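Local coordinates for protein Esterase/lipase (Uncultured bacterium, PDB 3K6K) that probably hydrolyses carboxylic ester bonds as a bacterial homologue of hormone-sensitive lipase with the alpha/beta hydrolase fold, at residues V182-P186 with H281-M285. Sequence-based numbering, arbitrary orientation.
Sequences VMLSP and HVFQM
Leu184 lays its branched end against the amide of Gln284, with CG 3.6 Å from CD. The Gln284 chain bends at chi2 (74°), which turns the amide back toward the strand. On its other side, Gln284 CD lies over the centre of the Phe283 ring, 3.8 Å above the plane. Ser185, just past the end of strand 180-184, makes the polar link. Its OG accepts a hydrogen bond from Val282 N at 3.1 Å, with an N-H...O angle of 161°. Chi1 of -64° sets OG opposite its own carbonyl carbon and points it at the 281-285 loop. A water donates to Ser185 OG (2.8 Å) and to Gln284 OE1 (2.9 Å), joining the two side chains. Ser185 CB meets the His281 ring obliquely, 3.4 Å from ND1. Val282 CG2 covers one face of that ring, 4.0 Å above its centre. Glu251 hydrogen-bonds His281 ND1 through OE1 and Ser185 OG through OE2. The placing of His281, Glu251 and Ser157, the last on a probable nucleophile elbow, is consistent with a catalytic triad, as in other alpha/beta hydrolases. By bonding to both Val282 N and Glu251, Ser185 probably acts as a second-shell residue, tying the histidine loop to the presumed acid.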
loop_
_atom_site.group_PDB
_atom_site.type_symbol
_atom_site.label_atom_id
_atom_site.label_comp_id
_atom_site.label_asym_id
_atom_site.label_seq_id
_atom_site.Cartn_x
_atom_site.Cartn_y
_atom_site.Cartn_z
ATOM N N VAL A 182 0.215 1.718 -13.451
ATOM C CA VAL A 182 1.409 1.458 -12.610
ATOM C C VAL A 182 2.310 2.675 -12.385
ATOM O O VAL A 182 2.641 3.409 -13.325
ATOM C CB VAL A 182 2.234 0.330 -13.138
ATOM C CG1 VAL A 182 3.347 -0.028 -12.140
ATOM C CG2 VAL A 182 1.343 -0.903 -13.375
ATOM N N MET A 183 2.748 2.894 -11.148
ATOM C CA MET A 183 3.595 4.056 -10.816
ATOM C C MET A 183 4.795 3.701 -9.916
ATOM O O MET A 183 4.648 3.128 -8.853
ATOM C CB MET A 183 2.772 5.199 -10.174
ATOM C CG MET A 183 1.662 5.749 -11.070
ATOM S SD MET A 183 0.576 6.825 -10.113
ATOM C CE MET A 183 -0.679 5.660 -9.613
ATOM N N LEU A 184 5.993 4.063 -10.352
ATOM C CA LEU A 184 7.223 3.693 -9.666
ATOM C C LEU A 184 7.699 5.006 -9.024
ATOM O O LEU A 184 8.044 5.942 -9.763
ATOM C CB LEU A 184 8.203 3.168 -10.742
ATOM C CG LEU A 184 8.242 1.697 -11.155
ATOM C CD1 LEU A 184 6.979 0.884 -10.806
ATOM C CD2 LEU A 184 8.751 1.382 -12.588
ATOM N N SER A 185 7.634 5.131 -7.682
ATOM C CA SER A 185 8.059 6.336 -6.963
ATOM C C SER A 185 7.446 7.613 -7.561
ATOM O O SER A 185 8.189 8.571 -7.882
ATOM C CB SER A 185 9.588 6.507 -7.032
ATOM O OG SER A 185 10.309 5.451 -6.362
ATOM N N PRO A 186 6.098 7.667 -7.679
ATOM C CA PRO A 186 5.483 8.779 -8.383
ATOM C C PRO A 186 5.738 10.164 -7.756
ATOM O O PRO A 186 5.756 10.308 -6.525
ATOM C CB PRO A 186 3.984 8.415 -8.381
ATOM C CG PRO A 186 3.816 7.441 -7.350
ATOM C CD PRO A 186 5.100 6.762 -7.087
ATOM N N HIS A 281 15.119 5.950 -4.856
ATOM C CA HIS A 281 14.194 6.421 -5.850
ATOM C C HIS A 281 14.270 5.579 -7.107
ATOM O O HIS A 281 15.367 5.329 -7.599
ATOM C CB HIS A 281 14.600 7.837 -6.186
ATOM C CG HIS A 281 13.519 8.639 -6.820
ATOM N ND1 HIS A 281 12.220 8.629 -6.361
ATOM C CD2 HIS A 281 13.544 9.488 -7.881
ATOM C CE1 HIS A 281 11.495 9.439 -7.109
ATOM N NE2 HIS A 281 12.270 9.973 -8.034
ATOM N N VAL A 282 13.118 5.194 -7.644
ATOM C CA VAL A 282 12.998 4.363 -8.843
ATOM C C VAL A 282 14.061 3.229 -8.896
ATOM O O VAL A 282 14.780 3.051 -9.868
ATOM C CB VAL A 282 12.955 5.178 -10.187
ATOM C CG1 VAL A 282 12.471 4.250 -11.296
ATOM C CG2 VAL A 282 11.992 6.447 -10.127
ATOM N N PHE A 283 14.100 2.419 -7.859
ATOM C CA PHE A 283 15.134 1.409 -7.732
ATOM C C PHE A 283 15.110 0.362 -8.812
ATOM O O PHE A 283 16.134 -0.341 -8.981
ATOM C CB PHE A 283 15.061 0.737 -6.354
ATOM C CG PHE A 283 13.820 -0.134 -6.134
ATOM C CD1 PHE A 283 13.877 -1.504 -6.359
ATOM C CD2 PHE A 283 12.649 0.409 -5.644
ATOM C CE1 PHE A 283 12.763 -2.294 -6.146
ATOM C CE2 PHE A 283 11.549 -0.361 -5.393
ATOM C CZ PHE A 283 11.585 -1.713 -5.676
ATOM N N GLN A 284 13.976 0.255 -9.528
ATOM C CA GLN A 284 13.807 -0.729 -10.564
ATOM C C GLN A 284 14.816 -0.483 -11.713
ATOM O O GLN A 284 14.917 -1.318 -12.615
ATOM C CB GLN A 284 12.321 -0.801 -11.099
ATOM C CG GLN A 284 11.185 -1.069 -10.053
ATOM C CD GLN A 284 10.873 0.178 -9.145
ATOM O OE1 GLN A 284 11.551 1.234 -9.236
ATOM N NE2 GLN A 284 9.863 0.048 -8.291
ATOM N N MET A 285 15.486 0.678 -11.713
ATOM C CA MET A 285 16.591 0.927 -12.632
ATOM C C MET A 285 17.864 0.082 -12.368
ATOM O O MET A 285 18.735 -0.068 -13.274
ATOM C CB MET A 285 16.988 2.422 -12.685
ATOM C CG MET A 285 15.833 3.361 -12.843
ATOM S SD MET A 285 15.227 3.798 -14.487
ATOM C CE MET A 285 16.376 5.073 -14.994
HETATM O O HOH W 1 10.085 2.840 -7.271
#